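Local coordinates for DNA repair protein RAD7 (Saccharomyces cerevisiae, PDB 5ZB2), which acts in global genome nucleotide excision repair, as a component of the complex that promotes removal of damage from nontranscribing DNA, and interacts with Elc1, at residues 33-38 against 70-75; 90-95 against 115-120; 101-106 against 127-132. All blocks are in the same frame, centred on the assembly; numbering follows the deposited sequence.

The three contacts illustrate how the C-terminal, leucine-rich repeat part of Rad7 is started and propagated. Contact 1 packs the C-terminal part of helix 8-41 on the loop leading into strand 78-81; it is buried and almost wholly apolar. Contact 2 joins two successive helices, 89-98 and 115-124, and is also buried, yet a salt-bridge network crosses it. Both touch a second copy of the protein, contact 2 through its salt bridges. Contact 3 is partly buried and joins strands 104-108 and 130-134 through backbone hydrogen bonds; no other protein chain touches it. Leu-72 of contact 1 packs on Thr-94 and Leu-95 of contact 2, while contacts 2 and 3 interleave along the chain.

Contact 1: 33-38 against 70-75; sequences LVFNKL and LFLKTD
Phe-35 and Leu-72 both hold CG anti to their carbonyl carbons (chi1 -73° and -62°), which brings the phenyl ring of one against the first methylene of the other. The pairing lies at the N-terminal end of the leucine-rich repeat solenoid, where helix 8-41 packs on the loop before its first strand, 78-81. Leu-72 CB stands over the centre of the Phe-35 ring in a CH-pi contact, 3.8 Å from the centroid and 9° off the normal, and Leu-72 CD1 reaches Phe-35 CZ at 3.6 Å. Lys-73 CG comes to Phe-35 CD2 obliquely, at 3.4 Å; its chain then bends twice and carries NZ away to a salt bridge with Asp-28. Replacing Phe-35 by an alanine is likely to open a gap between helix and loop and leave Leu-72 and the Lys-73 methylenes without the ring they rest on. Phe-35 also lines the site of a bound glycol, probably from the crystallisation liquor. Arg-39 NH1 hydrogen-bonds the carbonyl oxygens of Leu-70 and Leu-72. Trp-23 and Ile-16 of the second subunit pack on Leu-38 and Leu-70, respectively. These two leucines cross at about a right angle, Leu-38 CD2 meeting Leu-70 CD2 at 3.9 Å.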
loop_
_atom_site.group_PDB
_atom_site.type_symbol
_atom_site.label_atom_id
_atom_site.label_comp_id
_atom_site.label_asym_id
_atom_site.label_seq_id
_atom_site.Cartn_x
_atom_site.Cartn_y
_atom_site.Cartn_z
ATOM N N LEU A 33 16.661 12.677 -3.223
ATOM C CA LEU A 33 17.961 12.749 -2.564
ATOM C C LEU A 33 18.196 11.543 -1.662
ATOM O O LEU A 33 19.311 11.012 -1.604
ATOM C CB LEU A 33 18.065 14.044 -1.758
ATOM C CG LEU A 33 17.836 15.335 -2.546
ATOM C CD1 LEU A 33 17.781 16.526 -1.600
ATOM C CD2 LEU A 33 18.922 15.527 -3.594
ATOM N N VAL A 34 17.160 11.095 -0.949
ATOM C CA VAL A 34 17.333 9.989 -0.010
ATOM C C VAL A 34 17.638 8.695 -0.756
ATOM O O VAL A 34 18.399 7.850 -0.271
ATOM C CB VAL A 34 16.089 9.845 0.886
ATOM C CG1 VAL A 34 16.258 8.691 1.862
ATOM C CG2 VAL A 34 15.844 11.125 1.655
ATOM N N PHE A 35 17.044 8.512 -1.938
ATOM C CA PHE A 35 17.322 7.308 -2.715
ATOM C C PHE A 35 18.699 7.382 -3.364
ATOM O O PHE A 35 19.397 6.367 -3.466
ATOM C CB PHE A 35 16.231 7.086 -3.765
ATOM C CG PHE A 35 14.923 6.616 -3.187
ATOM C CD1 PHE A 35 14.822 5.364 -2.597
ATOM C CD2 PHE A 35 13.795 7.420 -3.234
ATOM C CE1 PHE A 35 13.620 4.925 -2.060
ATOM C CE2 PHE A 35 12.590 6.986 -2.701
ATOM C CZ PHE A 35 12.504 5.736 -2.113
ATOM N N ASN A 36 19.112 8.576 -3.799
ATOM C CA ASN A 36 20.481 8.749 -4.277
ATOM C C ASN A 36 21.485 8.430 -3.177
ATOM O O ASN A 36 22.537 7.835 -3.437
ATOM C CB ASN A 36 20.692 10.176 -4.784
ATOM C CG ASN A 36 19.983 10.445 -6.097
ATOM O OD1 ASN A 36 19.662 9.524 -6.848
ATOM N ND2 ASN A 36 19.747 11.719 -6.385
ATOM N N LYS A 37 21.175 8.816 -1.939
ATOM C CA LYS A 37 22.068 8.522 -0.822
ATOM C C LYS A 37 22.318 7.024 -0.702
ATOM O O LYS A 37 23.463 6.583 -0.562
ATOM C CB LYS A 37 21.484 9.079 0.477
ATOM C CG LYS A 37 22.355 8.863 1.714
ATOM C CD LYS A 37 23.688 9.591 1.612
ATOM C CE LYS A 37 24.509 9.428 2.884
ATOM N NZ LYS A 37 25.823 10.130 2.798
ATOM N N LEU A 38 21.252 6.221 -0.763
ATOM C CA LEU A 38 21.415 4.771 -0.690
ATOM C C LEU A 38 22.337 4.266 -1.794
ATOM O O LEU A 38 23.263 3.486 -1.541
ATOM C CB LEU A 38 20.051 4.085 -0.776
ATOM C CG LEU A 38 20.062 2.555 -0.843
ATOM C CD1 LEU A 38 20.758 1.969 0.365
ATOM C CD2 LEU A 38 18.644 2.015 -0.958
ATOM N N LEU A 70 16.540 0.299 -4.472
ATOM C CA LEU A 70 17.702 0.703 -5.257
ATOM C C LEU A 70 17.309 1.339 -6.586
ATOM O O LEU A 70 18.111 2.074 -7.177
ATOM C CB LEU A 70 18.596 -0.515 -5.513
ATOM C CG LEU A 70 19.105 -1.233 -4.258
ATOM C CD1 LEU A 70 19.568 -2.649 -4.578
ATOM C CD2 LEU A 70 20.229 -0.435 -3.616
ATOM N N PHE A 71 16.095 1.080 -7.068
ATOM C CA PHE A 71 15.671 1.496 -8.397
ATOM C C PHE A 71 14.677 2.651 -8.371
ATOM O O PHE A 71 14.096 2.975 -9.412
ATOM C CB PHE A 71 15.057 0.304 -9.136
ATOM C CG PHE A 71 15.954 -0.894 -9.205
ATOM C CD1 PHE A 71 15.974 -1.822 -8.176
ATOM C CD2 PHE A 71 16.777 -1.097 -10.298
ATOM C CE1 PHE A 71 16.801 -2.924 -8.238
ATOM C CE2 PHE A 71 17.605 -2.200 -10.364
ATOM C CZ PHE A 71 17.617 -3.113 -9.335
ATOM N N LEU A 72 14.470 3.285 -7.220
ATOM C CA LEU A 72 13.432 4.295 -7.076
ATOM C C LEU A 72 14.000 5.701 -7.240
ATOM O O LEU A 72 15.150 5.978 -6.888
ATOM C CB LEU A 72 12.739 4.173 -5.716
ATOM C CG LEU A 72 11.992 2.865 -5.440
ATOM C CD1 LEU A 72 11.348 2.904 -4.060
ATOM C CD2 LEU A 72 10.941 2.581 -6.501
ATOM N N LYS A 73 13.165 6.592 -7.774
ATOM C CA LYS A 73 13.517 7.995 -7.989
ATOM C C LYS A 73 14.783 8.131 -8.839
ATOM O O LYS A 73 15.763 8.770 -8.452
ATOM C CB LYS A 73 13.670 8.724 -6.650
ATOM C CG LYS A 73 12.361 8.936 -5.886
ATOM C CD LYS A 73 11.288 9.635 -6.725
ATOM C CE LYS A 73 11.773 10.949 -7.323
ATOM N NZ LYS A 73 10.744 11.568 -8.209
ATOM N N THR A 74 14.740 7.516 -10.017
ATOM C CA THR A 74 15.763 7.680 -11.039
ATOM C C THR A 74 15.117 8.248 -12.297
ATOM O O THR A 74 13.891 8.294 -12.423
ATOM C CB THR A 74 16.462 6.350 -11.361
ATOM O OG1 THR A 74 15.618 5.547 -12.196
ATOM C CG2 THR A 74 16.786 5.581 -10.083
ATOM N N ASP A 75 15.953 8.692 -13.233
ATOM C CA ASP A 75 15.475 9.149 -14.531
ATOM C C ASP A 75 15.502 8.042 -15.581
ATOM O O ASP A 75 15.503 8.334 -16.782
ATOM C CB ASP A 75 16.290 10.358 -15.004
ATOM C CG ASP A 75 17.768 10.056 -15.136
ATOM O OD1 ASP A 75 18.279 9.242 -14.344
ATOM O OD2 ASP A 75 18.420 10.639 -16.028
#

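Contact 2: 90-95 against 115-120; sequences DGYKTL and HESLLY. With 9FO (3,6,9,12,15,18,21,24,27,30,33,36,39,42,45,48,51,54,57-nonadecaoxanonapentacontane-1,59-diol), chain K.
Lys-93 lies across the face of Tyr-120, and most of the contact is built around that one side chain. Its CG is centred over the ring, 3.6 Å from the centroid and 12° off the normal, in a CH-pi contact; CB adds a touch on Tyr-120 CD2. Farther out, NZ forms a salt bridge with Glu-116 OE2 at 2.8 Å, reaching it from above the carboxylate plane, and a second with Asp-90 OD1 at 2.9 Å, met almost end-on. Asp-90 of the second subunit is a third partner of this ammonium, so the positive charge probably eases the closeness of the acidic groups around it. Beside this network, Tyr-92 CB meets Ser-117 CB at 3.8 Å, while Ser-117 OG is held by the carbonyl of Phe-89. A bound polyethylene glycol coils beside helix 89-98, its CBF 3.4 Å from Asp-90 CG and its CAL 3.5 Å from Tyr-120 OH. Segments 90-95 and 115-120 run nearly parallel, 12° apart, their axes 8.6 Å from each other at closest approach, as expected of successive helices in a leucine-rich repeat array. Strand 104-108 connects them in sequence, and helix 141-150 continues the row, packing on Leu-118 and Leu-119.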
loop_
_atom_site.group_PDB
_atom_site.type_symbol
_atom_site.label_atom_id
_atom_site.label_comp_id
_atom_site.label_asym_id
_atom_site.label_seq_id
_atom_site.Cartn_x
_atom_site.Cartn_y
_atom_site.Cartn_z
ATOM N N ASP A 90 2.154 -3.976 -3.251
ATOM C CA ASP A 90 2.588 -2.651 -2.818
ATOM C C ASP A 90 3.911 -2.267 -3.470
ATOM O O ASP A 90 4.137 -1.093 -3.782
ATOM C CB ASP A 90 2.708 -2.601 -1.292
ATOM C CG ASP A 90 1.373 -2.370 -0.603
ATOM O OD1 ASP A 90 0.438 -1.861 -1.257
ATOM O OD2 ASP A 90 1.265 -2.682 0.603
ATOM N N GLY A 91 4.801 -3.239 -3.676
ATOM C CA GLY A 91 6.031 -2.957 -4.399
ATOM C C GLY A 91 5.771 -2.382 -5.777
ATOM O O GLY A 91 6.398 -1.401 -6.187
ATOM N N TYR A 92 4.830 -2.982 -6.513
ATOM C CA TYR A 92 4.500 -2.481 -7.842
ATOM C C TYR A 92 3.911 -1.080 -7.770
ATOM O O TYR A 92 4.205 -0.228 -8.620
ATOM C CB TYR A 92 3.527 -3.436 -8.531
ATOM C CG TYR A 92 4.111 -4.793 -8.849
ATOM C CD1 TYR A 92 5.093 -4.937 -9.825
ATOM C CD2 TYR A 92 3.674 -5.933 -8.190
ATOM C CE1 TYR A 92 5.629 -6.174 -10.124
ATOM C CE2 TYR A 92 4.204 -7.177 -8.486
ATOM C CZ TYR A 92 5.178 -7.290 -9.453
ATOM O OH TYR A 92 5.708 -8.521 -9.749
ATOM N N LYS A 93 3.071 -0.822 -6.765
ATOM C CA LYS A 93 2.488 0.507 -6.609
ATOM C C LYS A 93 3.561 1.548 -6.310
ATOM O O LYS A 93 3.523 2.659 -6.847
ATOM C CB LYS A 93 1.429 0.481 -5.503
ATOM C CG LYS A 93 0.175 -0.313 -5.868
ATOM C CD LYS A 93 -0.517 -0.921 -4.644
ATOM C CE LYS A 93 -1.082 0.144 -3.710
ATOM N NZ LYS A 93 -1.761 -0.456 -2.523
ATOM N N THR A 94 4.534 1.205 -5.461
ATOM C CA THR A 94 5.574 2.169 -5.112
ATOM C C THR A 94 6.467 2.464 -6.311
ATOM O O THR A 94 6.828 3.623 -6.558
ATOM C CB THR A 94 6.409 1.652 -3.934
ATOM O OG1 THR A 94 5.552 1.354 -2.824
ATOM C CG2 THR A 94 7.438 2.690 -3.503
ATOM N N LEU A 95 6.828 1.428 -7.071
ATOM C CA LEU A 95 7.603 1.629 -8.291
ATOM C C LEU A 95 6.918 2.637 -9.209
ATOM O O LEU A 95 7.548 3.582 -9.697
ATOM C CB LEU A 95 7.796 0.289 -9.005
ATOM C CG LEU A 95 8.507 0.329 -10.360
ATOM C CD1 LEU A 95 9.967 0.725 -10.183
ATOM C CD2 LEU A 95 8.382 -1.010 -11.070
ATOM N N HIS A 115 -5.029 -6.415 -9.432
ATOM C CA HIS A 115 -5.860 -5.378 -10.034
ATOM C C HIS A 115 -5.323 -3.984 -9.723
ATOM O O HIS A 115 -5.045 -3.190 -10.628
ATOM C CB HIS A 115 -7.298 -5.543 -9.529
ATOM C CG HIS A 115 -8.254 -4.506 -10.035
ATOM N ND1 HIS A 115 -9.071 -4.715 -11.125
ATOM C CD2 HIS A 115 -8.547 -3.266 -9.578
ATOM C CE1 HIS A 115 -9.818 -3.643 -11.326
ATOM N NE2 HIS A 115 -9.518 -2.748 -10.402
ATOM N N GLU A 116 -5.165 -3.674 -8.436
ATOM C CA GLU A 116 -4.708 -2.344 -8.047
ATOM C C GLU A 116 -3.311 -2.059 -8.589
ATOM O O GLU A 116 -3.030 -0.943 -9.039
ATOM C CB GLU A 116 -4.742 -2.211 -6.524
ATOM C CG GLU A 116 -4.246 -0.879 -5.992
ATOM C CD GLU A 116 -4.339 -0.789 -4.478
ATOM O OE1 GLU A 116 -4.870 0.224 -3.983
ATOM O OE2 GLU A 116 -3.889 -1.730 -3.783
ATOM N N SER A 117 -2.423 -3.057 -8.557
ATOM C CA SER A 117 -1.071 -2.861 -9.075
ATOM C C SER A 117 -1.098 -2.512 -10.558
ATOM O O SER A 117 -0.381 -1.609 -11.005
ATOM C CB SER A 117 -0.229 -4.116 -8.844
ATOM O OG SER A 117 -0.188 -4.463 -7.477
ATOM N N LEU A 118 -1.922 -3.219 -11.335
ATOM C CA LEU A 118 -1.966 -2.991 -12.776
ATOM C C LEU A 118 -2.490 -1.598 -13.103
ATOM O O LEU A 118 -1.976 -0.935 -14.012
ATOM C CB LEU A 118 -2.829 -4.062 -13.446
ATOM C CG LEU A 118 -2.846 -4.077 -14.976
ATOM C CD1 LEU A 118 -1.443 -4.238 -15.552
ATOM C CD2 LEU A 118 -3.768 -5.184 -15.475
ATOM N N LEU A 119 -3.513 -1.132 -12.375
ATOM C CA LEU A 119 -4.076 0.186 -12.655
ATOM C C LEU A 119 -3.166 1.311 -12.166
ATOM O O LEU A 119 -3.170 2.402 -12.745
ATOM C CB LEU A 119 -5.466 0.306 -12.028
ATOM C CG LEU A 119 -6.487 -0.746 -12.478
ATOM C CD1 LEU A 119 -7.864 -0.431 -11.917
ATOM C CD2 LEU A 119 -6.554 -0.863 -13.994
ATOM N N TYR A 120 -2.382 1.075 -11.113
ATOM C CA TYR A 120 -1.347 2.037 -10.741
ATOM C C TYR A 120 -0.366 2.242 -11.891
ATOM O O TYR A 120 -0.008 3.377 -12.226
ATOM C CB TYR A 120 -0.605 1.556 -9.494
ATOM C CG TYR A 120 -1.074 2.155 -8.189
ATOM C CD1 TYR A 120 -2.334 1.871 -7.679
ATOM C CD2 TYR A 120 -0.235 2.977 -7.445
ATOM C CE1 TYR A 120 -2.754 2.406 -6.472
ATOM C CE2 TYR A 120 -0.644 3.514 -6.239
ATOM C CZ TYR A 120 -1.902 3.226 -5.757
ATOM O OH TYR A 120 -2.306 3.762 -4.556
HETATM O OAA 9FO K . -4.799 10.569 -2.275
HETATM C CAB 9FO K . -3.407 10.457 -2.178
HETATM C CAC 9FO K . -2.958 10.857 -0.774
HETATM O OAD 9FO K . -1.596 11.180 -0.777
HETATM C CAE 9FO K . -0.730 10.085 -0.829
HETATM C CAF 9FO K . 0.666 10.565 -1.227
HETATM O OAG 9FO K . 1.340 9.540 -1.896
HETATM C CAH 9FO K . 0.972 9.391 -3.238
HETATM C CAI 9FO K . 0.886 7.904 -3.552
HETATM O OAJ 9FO K . -0.378 7.449 -3.168
HETATM C CAK 9FO K . -0.389 6.173 -2.597
HETATM C CAL 9FO K . -1.729 5.945 -1.904
HETATM O OAM 9FO K . -1.516 5.370 -0.646
HETATM C CAN 9FO K . -2.387 5.832 0.343
HETATM C CAO 9FO K . -1.910 7.190 0.835
HETATM O OAP 9FO K . -1.632 7.124 2.205
HETATM C CAQ 9FO K . -0.985 8.258 2.701
HETATM C CAR 9FO K . 0.493 8.181 2.343
HETATM O OAS 9FO K . 1.223 9.094 3.106
HETATM C CAT 9FO K . 2.309 9.659 2.427
HETATM C CAU 9FO K . 3.354 8.601 2.073
HETATM O OAV 9FO K . 3.566 8.608 0.691
HETATM C CAW 9FO K . 4.387 7.573 0.232
HETATM C CAX 9FO K . 4.463 7.629 -1.293
HETATM O OAY 9FO K . 3.604 6.679 -1.859
HETATM C CAZ 9FO K . 4.077 5.361 -1.827
HETATM C CBA 9FO K . 3.186 4.484 -2.703
HETATM O OBB 9FO K . 2.684 3.404 -1.971
HETATM C CBC 9FO K . 1.419 3.594 -1.403
HETATM C CBD 9FO K . 0.929 2.257 -0.857
HETATM O OBE 9FO K . 1.494 2.044 0.401
HETATM C CBF 9FO K . 1.960 0.741 0.576
HETATM C CBG 9FO K . 2.474 0.576 2.002
HETATM O OBH 9FO K . 2.727 1.843 2.549
HETATM C CBI 9FO K . 3.703 1.865 3.555
HETATM C CBJ 9FO K . 4.302 3.265 3.667
HETATM O OBK 9FO K . 5.689 3.149 3.842
HETATM C CBL 9FO K . 6.465 4.046 3.094
HETATM C CBM 9FO K . 7.865 3.466 2.921
HETATM O OBN 9FO K . 8.572 4.221 1.979
HETATM C CBO 9FO K . 8.498 3.741 0.667
HETATM C CBP 9FO K . 9.482 2.587 0.462
HETATM O OBQ 9FO K . 8.974 1.766 -0.551
HETATM C CBR 9FO K . 9.357 0.421 -0.514
HETATM C CBS 9FO K . 8.263 -0.373 -1.219
HETATM O OBT 9FO K . 7.937 -1.490 -0.443
HETATM C CBU 9FO K . 6.601 -1.895 -0.540
HETATM C CBV 9FO K . 6.253 -2.724 0.688
HETATM O OBW 9FO K . 5.847 -1.859 1.708
HETATM C CBX 9FO K . 5.544 -2.501 2.914
HETATM C CBY 9FO K . 5.507 -1.477 4.045
HETATM O OBZ 9FO K . 6.608 -0.617 3.955
HETATM C CCA 9FO K . 7.327 -0.494 5.151
HETATM C CCB 9FO K . 8.258 0.712 5.063
HETATM O OCC 9FO K . 9.505 0.385 4.519
HETATM C CCD 9FO K . 9.516 -0.072 3.196
HETATM C CCE 9FO K . 9.495 -1.598 3.231
HETATM O OCF 9FO K . 10.501 -2.133 2.420
HETATM C CCG 9FO K . 10.321 -3.484 2.095
HETATM C CCH 9FO K . 9.983 -4.309 3.339
HETATM O OCI 9FO K . 10.309 -5.652 3.118
#

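Contact 3: 101-106 against 127-132; sequences HLTELS and NLKSLN
The flat groups that meet between Thr-103 and Ser-130 are backbone peptides, joined N-H to C=O. Thr-103 O accepts two N-H groups: Lys-129 N at 2.8 Å, tilted 18° from the carbonyl plane, and Ser-130 N at 3.0 Å, lying nearly in line with the C=O bond. The two are unequal, for the Lys-129 bond is nearly straight at its hydrogen and the Ser-130 one clearly bent. Together they open a parallel strand pair of the leucine-rich repeat type, in which strands 104-108 and 130-134 stand next to each other in the solenoid. The pairing then proceeds as in any parallel sheet. Leu-105 N binds Ser-130 O at 2.9 Å, and Leu-105 O receives Asn-132 N at 2.9 Å, this donor lying in the carbonyl plane. Alongside these bonds, CA-H groups of Glu-104, Leu-131 and Ser-106 make further contacts with carbonyl oxygens across the pair.

The two faces differ sharply. On one, Leu-105 and Leu-131 lie side by side, each with CG anti to the backbone N (chi1 -178° and -170°), and Leu-131 CD1 rests 4.0 Å from Leu-105 CB; Leu-79 of strand 78-81 extends this apolar row. The other carries Glu-104, Ser-106, Ser-130 and Asn-132. There Glu-104 CG packs on Ser-130 CB at 3.8 Å, and Ser-106 OG lies 3.6 Å from Asn-132 CB. Gln-108 NE2 ties that last pair together by donating to both Ser-106 OG and Asn-132 OD1.

Where the backbones are not yet in bonding register, water takes over: one molecule donates to Leu-102 O and accepts from Asn-127 N. A second stands on the polar side, donating to Leu-105 O and, at 2.6 Å, to Ser-130 OG, a hydroxyl also hydrogen-bonded to Glu-157 OE1.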
loop_
_atom_site.group_PDB
_atom_site.type_symbol
_atom_site.label_atom_id
_atom_site.label_comp_id
_atom_site.label_asym_id
_atom_site.label_seq_id
_atom_site.Cartn_x
_atom_site.Cartn_y
_atom_site.Cartn_z
ATOM N N HIS A 101 9.294 8.581 -15.086
ATOM C CA HIS A 101 9.914 8.751 -16.395
ATOM C C HIS A 101 9.898 7.479 -17.234
ATOM O O HIS A 101 10.483 7.467 -18.321
ATOM C CB HIS A 101 11.355 9.240 -16.231
ATOM C CG HIS A 101 11.474 10.508 -15.444
ATOM N ND1 HIS A 101 11.358 11.755 -16.019
ATOM C CD2 HIS A 101 11.690 10.721 -14.124
ATOM C CE1 HIS A 101 11.501 12.680 -15.088
ATOM N NE2 HIS A 101 11.703 12.080 -13.930
ATOM N N LEU A 102 9.242 6.417 -16.770
ATOM C CA LEU A 102 9.289 5.144 -17.475
ATOM C C LEU A 102 8.453 5.186 -18.749
ATOM O O LEU A 102 7.332 5.704 -18.767
ATOM C CB LEU A 102 8.796 4.012 -16.572
ATOM C CG LEU A 102 9.740 3.548 -15.460
ATOM C CD1 LEU A 102 9.041 2.544 -14.557
ATOM C CD2 LEU A 102 11.015 2.946 -16.032
ATOM N N THR A 103 9.016 4.640 -19.819
ATOM C CA THR A 103 8.307 4.429 -21.072
ATOM C C THR A 103 8.189 2.962 -21.447
ATOM O O THR A 103 7.246 2.591 -22.150
ATOM C CB THR A 103 9.011 5.169 -22.220
ATOM O OG1 THR A 103 10.323 4.622 -22.411
ATOM C CG2 THR A 103 9.125 6.649 -21.907
ATOM N N GLU A 104 9.115 2.123 -20.992
ATOM C CA GLU A 104 9.104 0.696 -21.276
ATOM C C GLU A 104 9.351 -0.051 -19.979
ATOM O O GLU A 104 10.304 0.257 -19.255
ATOM C CB GLU A 104 10.168 0.327 -22.311
ATOM C CG GLU A 104 10.118 1.189 -23.565
ATOM C CD GLU A 104 11.047 0.699 -24.655
ATOM O OE1 GLU A 104 11.808 -0.265 -24.409
ATOM O OE2 GLU A 104 11.012 1.280 -25.759
ATOM N N LEU A 105 8.494 -1.027 -19.686
ATOM C CA LEU A 105 8.590 -1.791 -18.451
ATOM C C LEU A 105 8.330 -3.257 -18.750
ATOM O O LEU A 105 7.342 -3.597 -19.408
ATOM C CB LEU A 105 7.595 -1.279 -17.402
ATOM C CG LEU A 105 7.632 -1.972 -16.038
ATOM C CD1 LEU A 105 8.963 -1.741 -15.340
ATOM C CD2 LEU A 105 6.487 -1.476 -15.181
ATOM N N SER A 106 9.222 -4.118 -18.271
ATOM C CA SER A 106 9.081 -5.559 -18.420
ATOM C C SER A 106 9.096 -6.186 -17.037
ATOM O O SER A 106 10.090 -6.065 -16.311
ATOM C CB SER A 106 10.197 -6.134 -19.290
ATOM O OG SER A 106 10.089 -7.544 -19.368
ATOM N N ASN A 127 4.115 8.360 -19.303
ATOM C CA ASN A 127 4.901 8.131 -20.510
ATOM C C ASN A 127 4.975 6.660 -20.906
ATOM O O ASN A 127 5.659 6.330 -21.881
ATOM C CB ASN A 127 6.323 8.666 -20.324
ATOM C CG ASN A 127 6.359 10.153 -20.043
ATOM O OD1 ASN A 127 5.623 10.929 -20.652
ATOM N ND2 ASN A 127 7.222 10.561 -19.116
ATOM N N LEU A 128 4.302 5.771 -20.177
ATOM C CA LEU A 128 4.391 4.348 -20.473
ATOM C C LEU A 128 3.787 4.047 -21.837
ATOM O O LEU A 128 2.643 4.414 -22.118
ATOM C CB LEU A 128 3.674 3.539 -19.390
ATOM C CG LEU A 128 3.707 2.019 -19.547
ATOM C CD1 LEU A 128 5.139 1.504 -19.537
ATOM C CD2 LEU A 128 2.881 1.347 -18.452
ATOM N N LYS A 129 4.566 3.371 -22.686
ATOM C CA LYS A 129 4.097 2.933 -23.995
ATOM C C LYS A 129 4.379 1.463 -24.277
ATOM O O LYS A 129 3.870 0.943 -25.276
ATOM C CB LYS A 129 4.736 3.781 -25.108
ATOM C CG LYS A 129 6.248 3.665 -25.178
ATOM C CD LYS A 129 6.849 4.628 -26.188
ATOM C CE LYS A 129 8.366 4.476 -26.249
ATOM N NZ LYS A 129 8.985 5.363 -27.274
ATOM N N SER A 130 5.157 0.782 -23.435
ATOM C CA SER A 130 5.513 -0.617 -23.643
ATOM C C SER A 130 5.438 -1.367 -22.320
ATOM O O SER A 130 6.068 -0.961 -21.340
ATOM C CB SER A 130 6.923 -0.737 -24.229
ATOM O OG SER A 130 7.391 -2.070 -24.167
ATOM N N LEU A 131 4.680 -2.464 -22.299
ATOM C CA LEU A 131 4.543 -3.285 -21.099
ATOM C C LEU A 131 4.664 -4.753 -21.479
ATOM O O LEU A 131 3.929 -5.235 -22.348
ATOM C CB LEU A 131 3.205 -3.023 -20.397
ATOM C CG LEU A 131 3.032 -3.645 -19.005
ATOM C CD1 LEU A 131 4.060 -3.106 -18.016
ATOM C CD2 LEU A 131 1.623 -3.414 -18.476
ATOM N N ASN A 132 5.588 -5.457 -20.821
ATOM C CA ASN A 132 5.799 -6.890 -21.003
ATOM C C ASN A 132 5.581 -7.578 -19.662
ATOM O O ASN A 132 6.280 -7.279 -18.688
ATOM C CB ASN A 132 7.206 -7.165 -21.538
ATOM C CG ASN A 132 7.428 -8.623 -21.918
ATOM O OD1 ASN A 132 6.836 -9.535 -21.338
ATOM N ND2 ASN A 132 8.294 -8.847 -22.901
HETATM O O HOH W 1 5.706 7.312 -17.375
HETATM O O HOH W 2 8.048 -3.648 -22.213
#